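Local coordinates for protein beta-N-acetylhexosaminidase (Streptomyces plicatus, PDB 1HP5) that probably hydrolyses terminal non-reducing beta-linked N-acetylhexosamine from glycoconjugates as a family 20 glycoside hydrolase, and here binds a thiazoline-fused sugar in its active site, at residues A[349-354]-A[365-370]; A[393-398]-A[413-418]; A[254-259]-A[317-322]. All blocks are in the same frame, centred on the assembly; numbering follows the deposited sequence.

Interaction 1: residues A[349-354]-A[365-370]. With NGT (3ar,5R,6S,7R,7ar-5-hydroxymethyl-2-methyl-5,6,7,7a-tetrahydro-3ah-pyrano[3,2-D]thiazole-6,7-diol), chain F.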
loop_
_atom_site.group_PDB
_atom_site.type_symbol
_atom_site.label_atom_id
_atom_site.label_comp_id
_atom_site.label_asym_id
_atom_site.label_seq_id
_atom_site.Cartn_x
_atom_site.Cartn_y
_atom_site.Cartn_z
ATOM N N GLY A 349 4.161 -1.810 14.819
ATOM C CA GLY A 349 3.103 -2.544 15.482
ATOM C C GLY A 349 1.814 -1.756 15.422
ATOM O O GLY A 349 1.830 -0.560 15.128
ATOM N N TRP A 350 0.690 -2.421 15.671
ATOM C CA TRP A 350 -0.585 -1.721 15.682
ATOM C C TRP A 350 -0.509 -0.852 16.931
ATOM O O TRP A 350 0.334 -1.103 17.794
ATOM C CB TRP A 350 -1.739 -2.721 15.735
ATOM C CG TRP A 350 -1.806 -3.544 14.478
ATOM C CD1 TRP A 350 -1.425 -4.847 14.325
ATOM C CD2 TRP A 350 -2.260 -3.105 13.192
ATOM N NE1 TRP A 350 -1.620 -5.248 13.024
ATOM C CE2 TRP A 350 -2.130 -4.200 12.305
ATOM C CE3 TRP A 350 -2.769 -1.895 12.703
ATOM C CZ2 TRP A 350 -2.490 -4.121 10.955
ATOM C CZ3 TRP A 350 -3.131 -1.816 11.357
ATOM C CH2 TRP A 350 -2.988 -2.923 10.500
ATOM N N HIS A 351 -1.368 0.158 17.050
ATOM C CA HIS A 351 -1.243 1.061 18.186
ATOM C C HIS A 351 -1.374 0.487 19.600
ATOM O O HIS A 351 -1.079 1.187 20.567
ATOM C CB HIS A 351 -2.144 2.301 18.009
ATOM C CG HIS A 351 -3.594 2.065 18.288
ATOM N ND1 HIS A 351 -4.467 1.576 17.341
ATOM C CD2 HIS A 351 -4.332 2.292 19.400
ATOM C CE1 HIS A 351 -5.683 1.515 17.857
ATOM N NE2 HIS A 351 -5.628 1.944 19.106
ATOM N N GLN A 352 -1.788 -0.771 19.737
ATOM C CA GLN A 352 -1.866 -1.367 21.068
ATOM C C GLN A 352 -0.448 -1.407 21.628
ATOM O O GLN A 352 -0.252 -1.460 22.844
ATOM C CB GLN A 352 -2.418 -2.796 21.021
ATOM C CG GLN A 352 -3.930 -2.897 20.887
ATOM C CD GLN A 352 -4.432 -2.275 19.605
ATOM O OE1 GLN A 352 -3.865 -2.497 18.535
ATOM N NE2 GLN A 352 -5.503 -1.494 19.702
ATOM N N LEU A 353 0.536 -1.389 20.732
ATOM C CA LEU A 353 1.940 -1.414 21.130
ATOM C C LEU A 353 2.280 -0.165 21.942
ATOM O O LEU A 353 3.198 -0.179 22.761
ATOM C CB LEU A 353 2.852 -1.493 19.896
ATOM C CG LEU A 353 4.368 -1.561 20.144
ATOM C CD1 LEU A 353 4.703 -2.763 21.029
ATOM C CD2 LEU A 353 5.105 -1.663 18.811
ATOM N N ALA A 354 1.532 0.912 21.710
ATOM C CA ALA A 354 1.747 2.167 22.418
ATOM C C ALA A 354 1.526 1.985 23.920
ATOM O O ALA A 354 1.985 2.794 24.723
ATOM C CB ALA A 354 0.808 3.239 21.881
ATOM N N GLN A 365 0.920 1.767 14.256
ATOM C CA GLN A 365 -0.133 2.012 13.288
ATOM C C GLN A 365 -1.461 2.142 14.013
ATOM O O GLN A 365 -1.961 1.177 14.582
ATOM C CB GLN A 365 -0.177 0.856 12.283
ATOM C CG GLN A 365 -1.096 1.098 11.097
ATOM C CD GLN A 365 -0.976 0.017 10.032
ATOM O OE1 GLN A 365 -0.097 -0.854 10.099
ATOM N NE2 GLN A 365 -1.855 0.072 9.038
ATOM N N TYR A 366 -2.018 3.348 13.990
ATOM C CA TYR A 366 -3.285 3.638 14.642
ATOM C C TYR A 366 -4.461 3.205 13.783
ATOM O O TYR A 366 -4.611 3.675 12.653
ATOM C CB TYR A 366 -3.406 5.134 14.911
ATOM C CG TYR A 366 -4.728 5.521 15.521
ATOM C CD1 TYR A 366 -4.997 5.269 16.867
ATOM C CD2 TYR A 366 -5.718 6.133 14.753
ATOM C CE1 TYR A 366 -6.217 5.621 17.432
ATOM C CE2 TYR A 366 -6.941 6.489 15.308
ATOM C CZ TYR A 366 -7.182 6.230 16.649
ATOM O OH TYR A 366 -8.390 6.581 17.203
ATOM N N TRP A 367 -5.304 2.326 14.321
ATOM C CA TRP A 367 -6.462 1.852 13.575
ATOM C C TRP A 367 -7.780 2.139 14.281
ATOM O O TRP A 367 -8.789 1.475 14.028
ATOM C CB TRP A 367 -6.349 0.349 13.288
ATOM C CG TRP A 367 -6.187 -0.519 14.498
ATOM C CD1 TRP A 367 -5.060 -0.674 15.250
ATOM C CD2 TRP A 367 -7.180 -1.375 15.082
ATOM N NE1 TRP A 367 -5.283 -1.573 16.261
ATOM C CE2 TRP A 367 -6.577 -2.018 16.184
ATOM C CE3 TRP A 367 -8.519 -1.659 14.781
ATOM C CZ2 TRP A 367 -7.269 -2.934 16.991
ATOM C CZ3 TRP A 367 -9.207 -2.569 15.582
ATOM C CH2 TRP A 367 -8.580 -3.195 16.674
ATOM N N GLY A 368 -7.769 3.128 15.167
ATOM C CA GLY A 368 -8.984 3.481 15.878
ATOM C C GLY A 368 -9.909 4.257 14.962
ATOM O O GLY A 368 -9.648 4.383 13.770
ATOM N N LEU A 369 -10.996 4.775 15.520
ATOM C CA LEU A 369 -11.954 5.549 14.753
ATOM C C LEU A 369 -12.516 6.650 15.640
ATOM O O LEU A 369 -12.067 6.827 16.769
ATOM C CB LEU A 369 -13.082 4.650 14.235
ATOM C CG LEU A 369 -13.490 3.408 15.029
ATOM C CD1 LEU A 369 -13.529 3.716 16.505
ATOM C CD2 LEU A 369 -14.855 2.930 14.541
ATOM N N ASP A 370 -13.495 7.394 15.138
ATOM C CA ASP A 370 -14.072 8.476 15.927
ATOM C C ASP A 370 -14.568 8.032 17.301
ATOM O O ASP A 370 -14.261 8.673 18.304
ATOM C CB ASP A 370 -15.211 9.153 15.159
ATOM C CG ASP A 370 -14.709 10.014 14.019
ATOM O OD1 ASP A 370 -13.487 10.264 13.957
ATOM O OD2 ASP A 370 -15.535 10.450 13.191
HETATM C C1 NGT F . -9.313 -5.102 12.882
HETATM C C2 NGT F . -8.504 -6.392 13.212
HETATM C C3 NGT F . -8.365 -7.322 11.959
HETATM C C4 NGT F . -9.665 -7.420 11.141
HETATM C C5 NGT F . -10.171 -6.009 10.774
HETATM C C6 NGT F . -11.476 -6.006 9.982
HETATM C C7 NGT F . -6.817 -4.852 13.224
HETATM C C8 NGT F . -5.485 -4.186 13.478
HETATM N N2 NGT F . -7.178 -5.981 13.656
HETATM S S1 NGT F . -7.989 -3.960 12.250
HETATM O O3 NGT F . -7.938 -8.613 12.366
HETATM O O4 NGT F . -9.416 -8.172 9.966
HETATM O O5 NGT F . -10.393 -5.214 12.002
HETATM O O6 NGT F . -11.794 -4.689 9.532
#
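Trp350 and Gln365 pair in parallel register where strands 346-350 and 363-366 of the TIM barrel end, with Gln365 N bonded to Gly349 O (2.6 Å) and His351 N only weakly to Gln365 O. From the same face of the sheet the two side chains run side by side, the Gln365 amide lying over one face of the indole toward its rim with the planes 30° apart. That amide is held in turn by His315 at OE1 and by Glu444 and Ser393 at NE2. The opposite indole face takes the thiazoline methyl of NGT, whose C8 is 3.4 Å from Trp350 CD2. Trp350 also turns an edge toward the face of Trp367, an offset edge-to-face pair with planes at 79°. Trp367 lays a face of its own on C8, with CE3 3.5 Å from NGT S1, and backs onto His351 CE1. Gln352, bent at chi2 (62°), helps to set its rotation: OE1 offers a lone pair in the indole plane to Trp367 NE1 at 2.8 Å. Two indoles set nearly perpendicular thus embrace the methyl from two directions, an apolar corner consistent with recognition of an N-acetyl group.

Interaction 2: residues A[393-398]-A[413-418]. With NGT (3ar,5R,6S,7R,7ar-5-hydroxymethyl-2-methyl-5,6,7,7a-tetrahydro-3ah-pyrano[3,2-D]thiazole-6,7-diol), chain F.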
loop_
_atom_site.group_PDB
_atom_site.type_symbol
_atom_site.label_atom_id
_atom_site.label_comp_id
_atom_site.label_asym_id
_atom_site.label_seq_id
_atom_site.Cartn_x
_atom_site.Cartn_y
_atom_site.Cartn_z
ATOM N N SER A 393 -4.198 4.920 10.018
ATOM C CA SER A 393 -5.095 4.121 9.190
ATOM C C SER A 393 -6.384 3.926 9.988
ATOM O O SER A 393 -6.679 2.830 10.454
ATOM C CB SER A 393 -4.454 2.769 8.839
ATOM O OG SER A 393 -4.234 1.968 9.989
ATOM N N PRO A 394 -7.156 5.010 10.178
ATOM C CA PRO A 394 -8.415 4.944 10.929
ATOM C C PRO A 394 -9.391 3.965 10.284
ATOM O O PRO A 394 -9.584 3.985 9.068
ATOM C CB PRO A 394 -8.928 6.386 10.881
ATOM C CG PRO A 394 -7.664 7.196 10.755
ATOM C CD PRO A 394 -6.867 6.391 9.757
ATOM N N ALA A 395 -10.007 3.120 11.106
ATOM C CA ALA A 395 -10.949 2.115 10.620
ATOM C C ALA A 395 -12.175 2.728 9.950
ATOM O O ALA A 395 -12.782 2.110 9.073
ATOM C CB ALA A 395 -11.376 1.206 11.769
ATOM N N ASP A 396 -12.550 3.938 10.353
ATOM C CA ASP A 396 -13.705 4.588 9.742
ATOM C C ASP A 396 -13.247 5.609 8.703
ATOM O O ASP A 396 -13.974 6.549 8.367
ATOM C CB ASP A 396 -14.568 5.271 10.808
ATOM C CG ASP A 396 -13.804 6.316 11.602
ATOM O OD1 ASP A 396 -12.558 6.361 11.498
ATOM O OD2 ASP A 396 -14.452 7.088 12.344
ATOM N N ARG A 397 -12.036 5.414 8.194
ATOM C CA ARG A 397 -11.481 6.315 7.193
ATOM C C ARG A 397 -10.789 5.613 6.028
ATOM O O ARG A 397 -11.182 5.782 4.874
ATOM C CB ARG A 397 -10.468 7.270 7.835
ATOM C CG ARG A 397 -11.040 8.244 8.853
ATOM C CD ARG A 397 -11.889 9.316 8.190
ATOM N NE ARG A 397 -12.278 10.352 9.145
ATOM C CZ ARG A 397 -12.956 11.450 8.830
ATOM N NH1 ARG A 397 -13.329 11.668 7.573
ATOM N NH2 ARG A 397 -13.259 12.338 9.774
ATOM N N THR A 398 -9.769 4.815 6.330
ATOM C CA THR A 398 -8.988 4.167 5.281
ATOM C C THR A 398 -9.085 2.654 5.117
ATOM O O THR A 398 -8.381 2.083 4.286
ATOM C CB THR A 398 -7.505 4.529 5.441
ATOM O OG1 THR A 398 -6.983 3.882 6.607
ATOM C CG2 THR A 398 -7.350 6.038 5.603
ATOM N N SER A 413 -18.742 -3.741 8.704
ATOM C CA SER A 413 -19.372 -2.492 9.104
ATOM C C SER A 413 -19.205 -2.200 10.584
ATOM O O SER A 413 -19.902 -1.351 11.132
ATOM C CB SER A 413 -20.862 -2.536 8.769
ATOM O OG SER A 413 -21.504 -3.590 9.470
ATOM N N TRP A 414 -18.281 -2.898 11.234
ATOM C CA TRP A 414 -18.072 -2.689 12.654
ATOM C C TRP A 414 -17.626 -1.262 12.938
ATOM O O TRP A 414 -17.894 -0.731 14.013
ATOM C CB TRP A 414 -17.044 -3.682 13.211
ATOM C CG TRP A 414 -15.654 -3.532 12.665
ATOM C CD1 TRP A 414 -15.119 -4.171 11.579
ATOM C CD2 TRP A 414 -14.612 -2.704 13.197
ATOM N NE1 TRP A 414 -13.807 -3.795 11.409
ATOM C CE2 TRP A 414 -13.470 -2.896 12.386
ATOM C CE3 TRP A 414 -14.533 -1.821 14.282
ATOM C CZ2 TRP A 414 -12.257 -2.237 12.627
ATOM C CZ3 TRP A 414 -13.328 -1.165 14.523
ATOM C CH2 TRP A 414 -12.206 -1.378 13.698
ATOM N N ALA A 415 -16.957 -0.641 11.970
ATOM C CA ALA A 415 -16.487 0.729 12.131
ATOM C C ALA A 415 -17.468 1.704 11.480
ATOM O O ALA A 415 -17.133 2.863 11.228
ATOM C CB ALA A 415 -15.107 0.885 11.501
ATOM N N GLY A 416 -18.681 1.227 11.216
ATOM C CA GLY A 416 -19.676 2.067 10.577
ATOM C C GLY A 416 -19.536 1.962 9.070
ATOM O O GLY A 416 -18.900 1.039 8.561
ATOM N N TYR A 417 -20.131 2.902 8.349
ATOM C CA TYR A 417 -20.062 2.902 6.896
ATOM C C TYR A 417 -19.102 3.999 6.449
ATOM O O TYR A 417 -19.034 5.056 7.068
ATOM C CB TYR A 417 -21.464 3.110 6.326
ATOM C CG TYR A 417 -22.399 2.000 6.741
ATOM C CD1 TYR A 417 -22.188 0.692 6.303
ATOM C CD2 TYR A 417 -23.456 2.240 7.619
ATOM C CE1 TYR A 417 -23.003 -0.354 6.732
ATOM C CE2 TYR A 417 -24.280 1.197 8.056
ATOM C CZ TYR A 417 -24.045 -0.094 7.608
ATOM O OH TYR A 417 -24.839 -1.129 8.037
ATOM N N VAL A 418 -18.350 3.747 5.384
ATOM C CA VAL A 418 -17.374 4.728 4.929
ATOM C C VAL A 418 -17.480 5.037 3.447
ATOM O O VAL A 418 -16.934 4.313 2.611
ATOM C CB VAL A 418 -15.931 4.250 5.241
ATOM C CG1 VAL A 418 -14.914 5.326 4.850
ATOM C CG2 VAL A 418 -15.808 3.911 6.719
HETATM C C1 NGT F . -9.313 -5.102 12.882
HETATM C C2 NGT F . -8.504 -6.392 13.212
HETATM C C3 NGT F . -8.365 -7.322 11.959
HETATM C C4 NGT F . -9.665 -7.420 11.141
HETATM C C5 NGT F . -10.171 -6.009 10.774
HETATM C C6 NGT F . -11.476 -6.006 9.982
HETATM C C7 NGT F . -6.817 -4.852 13.224
HETATM C C8 NGT F . -5.485 -4.186 13.478
HETATM N N2 NGT F . -7.178 -5.981 13.656
HETATM S S1 NGT F . -7.989 -3.960 12.250
HETATM O O3 NGT F . -7.938 -8.613 12.366
HETATM O O4 NGT F . -9.416 -8.172 9.966
HETATM O O5 NGT F . -10.393 -5.214 12.002
HETATM O O6 NGT F . -11.794 -4.689 9.532
#
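Trp414 brings the far corner of its six-membered ring obliquely against Ala395, CH2 standing 3.3 Å from Ala395 CB. The same methyl meets Ala415 CB at 3.8 Å, while Ala415 CB itself sits over a face of the neighbouring Trp414 ring, toward its rim. Tryptophan and two alanines are therefore fitted together as one small apolar patch. Trp414 gets there with CG between the backbone N and the carbonyl carbon (chi1 65°), which swings the indole toward the sugar. Its pyrrole edge then faces the bound NGT, and NE1 donates in the ring plane to O6 at 2.9 Å, almost straight at 170°. Further along, Val418 spreads its methyls over backbone carbonyls, CG2 lying 3.6 Å from Asp396 O and CG1 3.8 Å from Arg397 O. Of the Asp396 side chain only CB meets the other segment, against Ala415 O, since the carboxylate leads off to a salt bridge with Arg422 and a bond from Asp370 N. Both segments belong to the long loop between barrel strand 389-392 and helix 420-424; 413-416 is a type I turn, and Gly416 has backbone angles that call for glycine. With no hydrogen bond joining the segments, methyls and the indole ring set the spacing, and the directional bond of Trp414 is left for the sugar's hydroxymethyl group.

Interaction 3: residues A[254-259]-A[317-322]. With NGT (3ar,5R,6S,7R,7ar-5-hydroxymethyl-2-methyl-5,6,7,7a-tetrahydro-3ah-pyrano[3,2-D]thiazole-6,7-diol), chain F.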
loop_
_atom_site.group_PDB
_atom_site.type_symbol
_atom_site.label_atom_id
_atom_site.label_comp_id
_atom_site.label_asym_id
_atom_site.label_seq_id
_atom_site.Cartn_x
_atom_site.Cartn_y
_atom_site.Cartn_z
ATOM N N PRO A 254 1.155 -10.907 20.019
ATOM C CA PRO A 254 0.925 -12.311 20.386
ATOM C C PRO A 254 -0.479 -12.807 20.043
ATOM O O PRO A 254 -0.779 -13.990 20.199
ATOM C CB PRO A 254 1.184 -12.312 21.887
ATOM C CG PRO A 254 0.578 -10.994 22.299
ATOM C CD PRO A 254 1.088 -10.039 21.211
ATOM N N GLY A 255 -1.342 -11.901 19.588
ATOM C CA GLY A 255 -2.696 -12.292 19.222
ATOM C C GLY A 255 -2.786 -12.646 17.743
ATOM O O GLY A 255 -1.784 -12.548 17.028
ATOM N N HIS A 256 -3.970 -13.049 17.281
ATOM C CA HIS A 256 -4.163 -13.421 15.875
ATOM C C HIS A 256 -3.109 -14.449 15.461
ATOM O O HIS A 256 -2.561 -14.394 14.354
ATOM C CB HIS A 256 -4.053 -12.178 14.986
ATOM C CG HIS A 256 -5.267 -11.304 15.026
ATOM N ND1 HIS A 256 -6.398 -11.572 14.288
ATOM C CD2 HIS A 256 -5.539 -10.185 15.740
ATOM C CE1 HIS A 256 -7.317 -10.658 14.544
ATOM N NE2 HIS A 256 -6.823 -9.805 15.423
ATOM N N THR A 257 -2.852 -15.398 16.351
ATOM C CA THR A 257 -1.836 -16.418 16.118
ATOM C C THR A 257 -2.340 -17.860 16.037
ATOM O O THR A 257 -1.548 -18.793 16.153
ATOM C CB THR A 257 -0.773 -16.340 17.227
ATOM O OG1 THR A 257 -1.426 -16.267 18.504
ATOM C CG2 THR A 257 0.091 -15.100 17.056
ATOM N N ASN A 258 -3.635 -18.063 15.809
ATOM C CA ASN A 258 -4.139 -19.433 15.767
ATOM C C ASN A 258 -3.499 -20.355 14.735
ATOM O O ASN A 258 -3.296 -21.535 15.015
ATOM C CB ASN A 258 -5.652 -19.478 15.573
ATOM C CG ASN A 258 -6.229 -20.832 15.955
ATOM O OD1 ASN A 258 -6.253 -21.191 17.134
ATOM N ND2 ASN A 258 -6.666 -21.601 14.963
ATOM N N ALA A 259 -3.183 -19.840 13.547
ATOM C CA ALA A 259 -2.573 -20.686 12.522
ATOM C C ALA A 259 -1.285 -21.314 13.054
ATOM O O ALA A 259 -1.027 -22.504 12.848
ATOM C CB ALA A 259 -2.288 -19.874 11.266
ATOM N N GLY A 317 2.559 -6.710 14.461
ATOM C CA GLY A 317 1.160 -6.621 14.852
ATOM C C GLY A 317 0.931 -6.178 16.288
ATOM O O GLY A 317 1.339 -5.086 16.675
ATOM N N GLY A 318 0.261 -7.019 17.071
ATOM C CA GLY A 318 -0.002 -6.689 18.461
ATOM C C GLY A 318 -1.430 -6.253 18.735
ATOM O O GLY A 318 -1.760 -5.824 19.842
ATOM N N ASP A 319 -2.284 -6.376 17.724
ATOM C CA ASP A 319 -3.679 -5.987 17.841
ATOM C C ASP A 319 -4.549 -7.090 18.418
ATOM O O ASP A 319 -4.271 -8.278 18.250
ATOM C CB ASP A 319 -4.236 -5.617 16.462
ATOM C CG ASP A 319 -4.212 -6.795 15.494
ATOM O OD1 ASP A 319 -3.129 -7.395 15.332
ATOM O OD2 ASP A 319 -5.266 -7.125 14.900
ATOM N N GLU A 320 -5.601 -6.673 19.110
ATOM C CA GLU A 320 -6.588 -7.587 19.669
ATOM C C GLU A 320 -6.069 -8.846 20.346
ATOM O O GLU A 320 -6.561 -9.944 20.081
ATOM C CB GLU A 320 -7.573 -7.972 18.562
ATOM C CG GLU A 320 -8.011 -6.770 17.735
ATOM C CD GLU A 320 -8.971 -7.129 16.619
ATOM O OE1 GLU A 320 -8.665 -8.048 15.823
ATOM O OE2 GLU A 320 -10.032 -6.481 16.533
ATOM N N ALA A 321 -5.065 -8.701 21.203
ATOM C CA ALA A 321 -4.558 -9.854 21.938
ATOM C C ALA A 321 -5.459 -9.910 23.171
ATOM O O ALA A 321 -4.993 -9.798 24.299
ATOM C CB ALA A 321 -3.112 -9.632 22.348
ATOM N N HIS A 322 -6.757 -10.081 22.937
ATOM C CA HIS A 322 -7.735 -10.102 24.018
ATOM C C HIS A 322 -7.694 -11.307 24.953
ATOM O O HIS A 322 -8.340 -11.301 26.001
ATOM C CB HIS A 322 -9.140 -9.930 23.437
ATOM C CG HIS A 322 -9.308 -8.663 22.658
ATOM N ND1 HIS A 322 -8.805 -7.455 23.091
ATOM C CD2 HIS A 322 -9.934 -8.411 21.483
ATOM C CE1 HIS A 322 -9.113 -6.513 22.217
ATOM N NE2 HIS A 322 -9.799 -7.066 21.232
HETATM C C1 NGT F . -9.313 -5.102 12.882
HETATM C C2 NGT F . -8.504 -6.392 13.212
HETATM C C3 NGT F . -8.365 -7.322 11.959
HETATM C C4 NGT F . -9.665 -7.420 11.141
HETATM C C5 NGT F . -10.171 -6.009 10.774
HETATM C C6 NGT F . -11.476 -6.006 9.982
HETATM C C7 NGT F . -6.817 -4.852 13.224
HETATM C C8 NGT F . -5.485 -4.186 13.478
HETATM N N2 NGT F . -7.178 -5.981 13.656
HETATM S S1 NGT F . -7.989 -3.960 12.250
HETATM O O3 NGT F . -7.938 -8.613 12.366
HETATM O O4 NGT F . -9.416 -8.172 9.966
HETATM O O5 NGT F . -10.393 -5.214 12.002
HETATM O O6 NGT F . -11.794 -4.689 9.532
HETATM O O HOH W 1 -1.551 -9.473 18.387
HETATM O O HOH W 2 -6.108 -12.656 19.512
#
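His256 and Glu320 both set CG anti to the carbonyl carbon (chi1 -76° and -44°), and the extended Glu320 chain (chi2 179°) carries its carboxylate to the imidazole edge. There His256 NE2 donates to Glu320 OE1 at 2.6 Å, in the ring plane and on the anti lone pair of the oxygen, with ring and carboxylate nearly coplanar. Asp319 OD2 also comes within 3.1 Å of His256 NE2, but the angle is too poor for a bond; that oxygen lies 2.6 Å from N2 of the bound NGT instead. Such an adjacent Asp-Glu pair, on the loop after the fourth strand of the TIM barrel, is the hallmark of family 20 hexosaminidases, where the aspartate attends the substrate's acetamido group and the glutamate acts as general acid/base; its placement around NGT here is consistent with that. His256 comes from the loop after the third strand, and its ND1 is bound by Asp197. A phenylalanine in place of His256 would probably leave Glu320 OE1 and Asp197 without their shared partner and the glutamate freer to turn. Along the backbone the loops are joined through two waters: one accepts from Gly255 N at 2.7 Å and donates to Asp319 O; the second accepts from His256 N and donates to Glu320 O at 2.8 Å. Gly255 lies close against Ala321, whose CB packs 3.9 Å from CG of the cis-proline Pro254.

How the interactions relate
All three contacts are largely buried and meet round the same bound NGT, at the C-terminal rim of the barrel. Interaction 1 is the one built on neighbouring barrel strands, and it touches both others: Trp350 N lies 2.9 Å from Gly317 O of interaction 3, and Tyr366 O 2.9 Å from Ser393 N of interaction 2, each a probable hydrogen bond. Interactions 2 and 3, about 20 Å apart between centres, do not meet and join loops alone. Their chemistry divides accordingly: aromatic at the strand ends, carboxylate, imidazole and water in 254-259 with 317-322, methyl packing in 393-398 with 413-418, where Trp414 brings the contact out to the exposed surface.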